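Local coordinates for fiber protein (Human adenovirus 16, PDB 3CNC) that forms the trimeric knob at the tip of the viral fiber, which probably attaches the virus to its host-cell receptor, CD46, at residues 71-84 / 196-208. Residues are numbered along the deposited sequence; the frame is centred on the assembly and turned at random.
Sequences MGASEYTNTLFKNN and EEAPETTEVTLIT
L206 is gripped through both its backbone polar atoms by 71-84. Its carbonyl O takes the N-H of G72 at 2.6 Å, in the carbonyl plane and on a lone pair, while its own N gives a nearly straight bond (166°) to N78 OD1 at 3.0 Å, reaching that oxygen from above the amide plane. N78 CG stands anti to its carbonyl carbon (chi1 -61°), which helps bring OD1 to the L206 N-H. A weak bond from V204 N to N78 O adds a third link. The L206 side chain sets out toward 71-84, and its CD2 packs on L80 CD1 at 4.0 Å; CD1 is modelled too close to the F81 ring for its exact placing to be trusted. Farther along, F81 O accepts the N-H of E200 at 3.0 Å, and P199 CD sits 3.2 Å from the same F81 O. K82 bends at chi2 and chi3 to lay its CD alongside T201 O, 3.3 Å away. On the solvent-exposed side the E75 and E203 chains cross at about a right angle with nearly parallel carboxylates, and proximity of like charge may raise their pKa values. Within 71-84, S74 helps close the turn: its OG accepts from T77 N in an ST motif, and its O takes both N78 N and T77 OG1. T161 and Y158 bind the E200 carboxylate, and Y158 meets the F81 ring edge-to-face. The contact pairs two sheet-to-sheet connections of the knob beta-sandwich, 63-72 to 85-94 and 185-194 to 211-216, with F81 reaching L193 and L168 on strands 185-194 and 165-174.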
loop_
_atom_site.group_PDB
_atom_site.type_symbol
_atom_site.label_atom_id
_atom_site.label_comp_id
_atom_site.label_asym_id
_atom_site.label_seq_id
_atom_site.Cartn_x
_atom_site.Cartn_y
_atom_site.Cartn_z
ATOM N N MET A 71 16.735 0.409 -10.979
ATOM C CA MET A 71 17.295 -0.523 -11.958
ATOM C C MET A 71 18.752 -0.155 -12.235
ATOM O O MET A 71 19.040 0.947 -12.702
ATOM C CB MET A 71 16.511 -0.514 -13.271
ATOM C CG MET A 71 16.976 -1.633 -14.200
ATOM S SD MET A 71 16.388 -1.535 -15.899
ATOM C CE MET A 71 15.077 -2.724 -15.860
ATOM N N GLY A 72 19.668 -1.076 -11.936
ATOM C CA GLY A 72 21.088 -0.827 -12.153
ATOM C C GLY A 72 21.465 -0.480 -13.589
ATOM O O GLY A 72 20.846 -0.961 -14.540
ATOM N N ALA A 73 22.484 0.360 -13.748
ATOM C CA ALA A 73 22.940 0.770 -15.073
ATOM C C ALA A 73 24.472 0.924 -15.169
ATOM O O ALA A 73 24.987 1.775 -15.901
ATOM C CB ALA A 73 22.255 2.070 -15.463
ATOM N N SER A 74 25.196 0.099 -14.422
ATOM C CA SER A 74 26.651 0.145 -14.435
ATOM C C SER A 74 27.225 -1.092 -13.770
ATOM O O SER A 74 26.564 -1.739 -12.945
ATOM C CB SER A 74 27.171 1.390 -13.706
ATOM O OG SER A 74 27.102 1.232 -12.299
ATOM N N GLU A 75 28.462 -1.411 -14.129
ATOM C CA GLU A 75 29.141 -2.571 -13.565
ATOM C C GLU A 75 29.168 -2.481 -12.036
ATOM O O GLU A 75 29.062 -3.495 -11.339
ATOM C CB GLU A 75 30.562 -2.657 -14.126
ATOM C CG GLU A 75 31.280 -3.949 -13.799
ATOM C CD GLU A 75 32.476 -4.186 -14.697
ATOM O OE1 GLU A 75 33.161 -5.212 -14.511
ATOM O OE2 GLU A 75 32.729 -3.348 -15.593
ATOM N N TYR A 76 29.297 -1.266 -11.512
ATOM C CA TYR A 76 29.316 -1.094 -10.066
ATOM C C TYR A 76 27.989 -1.497 -9.432
ATOM O O TYR A 76 27.958 -2.359 -8.548
ATOM C CB TYR A 76 29.632 0.355 -9.678
ATOM C CG TYR A 76 29.539 0.577 -8.182
ATOM C CD1 TYR A 76 28.513 1.343 -7.634
ATOM C CD2 TYR A 76 30.447 -0.028 -7.309
ATOM C CE1 TYR A 76 28.391 1.504 -6.255
ATOM C CE2 TYR A 76 30.334 0.125 -5.930
ATOM C CZ TYR A 76 29.303 0.892 -5.411
ATOM O OH TYR A 76 29.184 1.054 -4.050
ATOM N N THR A 77 26.898 -0.872 -9.877
ATOM C CA THR A 77 25.585 -1.183 -9.321
ATOM C C THR A 77 25.219 -2.631 -9.601
ATOM O O THR A 77 24.675 -3.318 -8.734
ATOM C CB THR A 77 24.443 -0.281 -9.906
ATOM O OG1 THR A 77 24.208 -0.613 -11.285
ATOM C CG2 THR A 77 24.806 1.196 -9.785
ATOM N N ASN A 78 25.540 -3.106 -10.801
ATOM C CA ASN A 78 25.186 -4.471 -11.163
ATOM C C ASN A 78 26.102 -5.539 -10.580
ATOM O O ASN A 78 26.016 -6.713 -10.923
ATOM C CB ASN A 78 25.072 -4.584 -12.685
ATOM C CG ASN A 78 23.984 -3.663 -13.246
ATOM O OD1 ASN A 78 22.979 -3.400 -12.580
ATOM N ND2 ASN A 78 24.179 -3.176 -14.467
ATOM N N THR A 79 26.955 -5.126 -9.656
ATOM C CA THR A 79 27.870 -6.048 -9.008
ATOM C C THR A 79 27.585 -6.060 -7.517
ATOM O O THR A 79 27.887 -7.033 -6.823
ATOM C CB THR A 79 29.326 -5.621 -9.238
ATOM O OG1 THR A 79 29.638 -5.748 -10.628
ATOM C CG2 THR A 79 30.273 -6.487 -8.432
ATOM N N LEU A 80 26.987 -4.972 -7.039
ATOM C CA LEU A 80 26.664 -4.814 -5.630
ATOM C C LEU A 80 26.141 -6.059 -4.939
ATOM O O LEU A 80 26.427 -6.276 -3.760
ATOM C CB LEU A 80 25.648 -3.687 -5.448
ATOM C CG LEU A 80 26.169 -2.261 -5.612
ATOM C CD1 LEU A 80 24.996 -1.307 -5.700
ATOM C CD2 LEU A 80 27.085 -1.906 -4.442
ATOM N N PHE A 81 25.384 -6.884 -5.656
ATOM C CA PHE A 81 24.815 -8.077 -5.043
ATOM C C PHE A 81 25.650 -9.349 -5.079
ATOM O O PHE A 81 25.117 -10.460 -5.021
ATOM C CB PHE A 81 23.415 -8.333 -5.608
ATOM C CG PHE A 81 22.357 -7.404 -5.052
ATOM C CD1 PHE A 81 21.041 -7.488 -5.483
ATOM C CD2 PHE A 81 22.678 -6.456 -4.080
ATOM C CE1 PHE A 81 20.064 -6.646 -4.958
ATOM C CE2 PHE A 81 21.704 -5.610 -3.552
ATOM C CZ PHE A 81 20.396 -5.707 -3.991
ATOM N N LYS A 82 26.965 -9.186 -5.169
ATOM C CA LYS A 82 27.858 -10.329 -5.140
ATOM C C LYS A 82 28.294 -10.426 -3.683
ATOM O O LYS A 82 29.117 -11.266 -3.319
ATOM C CB LYS A 82 29.067 -10.115 -6.053
ATOM C CG LYS A 82 28.692 -9.948 -7.513
ATOM C CD LYS A 82 29.695 -10.610 -8.452
ATOM C CE LYS A 82 31.085 -9.988 -8.356
ATOM N NZ LYS A 82 32.013 -10.569 -9.373
ATOM N N ASN A 83 27.724 -9.540 -2.864
ATOM C CA ASN A 83 27.977 -9.483 -1.421
ATOM C C ASN A 83 26.665 -9.849 -0.738
ATOM O O ASN A 83 25.598 -9.700 -1.334
ATOM C CB ASN A 83 28.384 -8.072 -0.999
ATOM C CG ASN A 83 29.557 -7.542 -1.794
ATOM O OD1 ASN A 83 30.652 -8.100 -1.751
ATOM N ND2 ASN A 83 29.332 -6.457 -2.529
ATOM N N ASN A 84 26.731 -10.313 0.505
ATOM C CA ASN A 84 25.520 -10.706 1.222
ATOM C C ASN A 84 24.928 -9.606 2.102
ATOM O O ASN A 84 23.829 -9.759 2.637
ATOM C CB ASN A 84 25.790 -11.937 2.090
ATOM C CG ASN A 84 26.678 -11.626 3.280
ATOM O OD1 ASN A 84 26.558 -12.254 4.333
ATOM N ND2 ASN A 84 27.582 -10.657 3.117
ATOM N N GLU A 196 22.118 -14.656 4.105
ATOM C CA GLU A 196 23.105 -15.681 4.422
ATOM C C GLU A 196 24.257 -15.613 3.434
ATOM O O GLU A 196 25.417 -15.454 3.819
ATOM C CB GLU A 196 22.463 -17.068 4.349
ATOM C CG GLU A 196 21.459 -17.350 5.451
ATOM C CD GLU A 196 22.122 -17.648 6.781
ATOM O OE1 GLU A 196 22.957 -16.832 7.232
ATOM O OE2 GLU A 196 21.806 -18.699 7.379
ATOM N N GLU A 197 23.929 -15.733 2.154
ATOM C CA GLU A 197 24.946 -15.689 1.115
ATOM C C GLU A 197 24.546 -14.788 -0.038
ATOM O O GLU A 197 23.362 -14.599 -0.313
ATOM C CB GLU A 197 25.230 -17.104 0.617
ATOM C CG GLU A 197 23.986 -17.934 0.382
ATOM C CD GLU A 197 24.287 -19.418 0.344
ATOM O OE1 GLU A 197 25.061 -19.850 -0.539
ATOM O OE2 GLU A 197 23.755 -20.154 1.204
ATOM N N ALA A 198 25.550 -14.226 -0.702
ATOM C CA ALA A 198 25.327 -13.330 -1.824
ATOM C C ALA A 198 24.306 -13.889 -2.800
ATOM O O ALA A 198 24.275 -15.090 -3.065
ATOM C CB ALA A 198 26.637 -13.062 -2.551
ATOM N N PRO A 199 23.430 -13.015 -3.323
ATOM C CA PRO A 199 22.382 -13.372 -4.283
ATOM C C PRO A 199 22.959 -13.785 -5.638
ATOM O O PRO A 199 22.476 -14.727 -6.261
ATOM C CB PRO A 199 21.556 -12.090 -4.379
ATOM C CG PRO A 199 21.679 -11.524 -3.008
ATOM C CD PRO A 199 23.158 -11.689 -2.740
ATOM N N GLU A 200 23.985 -13.068 -6.088
ATOM C CA GLU A 200 24.610 -13.363 -7.374
ATOM C C GLU A 200 26.101 -13.708 -7.270
ATOM O O GLU A 200 26.693 -13.687 -6.188
ATOM C CB GLU A 200 24.454 -12.181 -8.339
ATOM C CG GLU A 200 23.018 -11.764 -8.668
ATOM C CD GLU A 200 22.159 -12.892 -9.221
ATOM O OE1 GLU A 200 22.693 -13.817 -9.871
ATOM O OE2 GLU A 200 20.932 -12.839 -9.012
ATOM N N THR A 201 26.686 -14.019 -8.424
ATOM C CA THR A 201 28.099 -14.365 -8.553
ATOM C C THR A 201 28.612 -13.676 -9.812
ATOM O O THR A 201 29.812 -13.486 -9.993
ATOM C CB THR A 201 28.285 -15.895 -8.696
ATOM O OG1 THR A 201 28.350 -16.492 -7.397
ATOM C CG2 THR A 201 29.555 -16.222 -9.464
ATOM N N THR A 202 27.677 -13.298 -10.676
ATOM C CA THR A 202 27.999 -12.639 -11.930
ATOM C C THR A 202 27.447 -11.228 -11.893
ATOM O O THR A 202 26.711 -10.870 -10.979
ATOM C CB THR A 202 27.337 -13.365 -13.106
ATOM O OG1 THR A 202 27.470 -14.779 -12.923
ATOM C CG2 THR A 202 27.990 -12.962 -14.423
ATOM N N GLU A 203 27.814 -10.419 -12.879
ATOM C CA GLU A 203 27.289 -9.068 -12.957
ATOM C C GLU A 203 25.867 -9.229 -13.512
ATOM O O GLU A 203 25.683 -9.634 -14.660
ATOM C CB GLU A 203 28.136 -8.211 -13.900
ATOM C CG GLU A 203 27.518 -6.864 -14.214
ATOM C CD GLU A 203 28.298 -6.075 -15.251
ATOM O OE1 GLU A 203 27.799 -5.017 -15.696
ATOM O OE2 GLU A 203 29.412 -6.507 -15.623
ATOM N N VAL A 204 24.868 -8.939 -12.683
ATOM C CA VAL A 204 23.466 -9.056 -13.087
ATOM C C VAL A 204 22.757 -7.739 -12.799
ATOM O O VAL A 204 22.989 -7.129 -11.757
ATOM C CB VAL A 204 22.746 -10.173 -12.295
ATOM C CG1 VAL A 204 21.414 -10.508 -12.956
ATOM C CG2 VAL A 204 23.632 -11.404 -12.210
ATOM N N THR A 205 21.892 -7.305 -13.711
ATOM C CA THR A 205 21.169 -6.050 -13.516
ATOM C C THR A 205 20.407 -5.990 -12.194
ATOM O O THR A 205 19.552 -6.829 -11.911
ATOM C CB THR A 205 20.178 -5.787 -14.647
ATOM O OG1 THR A 205 20.896 -5.607 -15.871
ATOM C CG2 THR A 205 19.369 -4.521 -14.354
ATOM N N LEU A 206 20.728 -4.984 -11.392
ATOM C CA LEU A 206 20.099 -4.790 -10.088
ATOM C C LEU A 206 18.687 -4.219 -10.252
ATOM O O LEU A 206 18.502 -3.116 -10.766
ATOM C CB LEU A 206 20.968 -3.855 -9.234
ATOM C CG LEU A 206 20.386 -3.240 -7.961
ATOM C CD1 LEU A 206 19.906 -4.324 -7.032
ATOM C CD2 LEU A 206 21.449 -2.399 -7.279
ATOM N N ILE A 207 17.701 -4.994 -9.815
ATOM C CA ILE A 207 16.304 -4.596 -9.911
ATOM C C ILE A 207 15.601 -4.740 -8.561
ATOM O O ILE A 207 15.533 -5.841 -8.007
ATOM C CB ILE A 207 15.537 -5.481 -10.939
ATOM C CG1 ILE A 207 16.181 -5.357 -12.323
ATOM C CG2 ILE A 207 14.053 -5.070 -10.998
ATOM C CD1 ILE A 207 15.570 -6.288 -13.370
ATOM N N THR A 208 15.106 -3.631 -8.020
ATOM C CA THR A 208 14.356 -3.690 -6.758
ATOM C C THR A 208 12.902 -3.700 -7.206
ATOM O O THR A 208 12.513 -2.910 -8.071
ATOM C CB THR A 208 14.608 -2.450 -5.834
ATOM O OG1 THR A 208 14.200 -1.253 -6.502
ATOM C CG2 THR A 208 16.107 -2.331 -5.471
#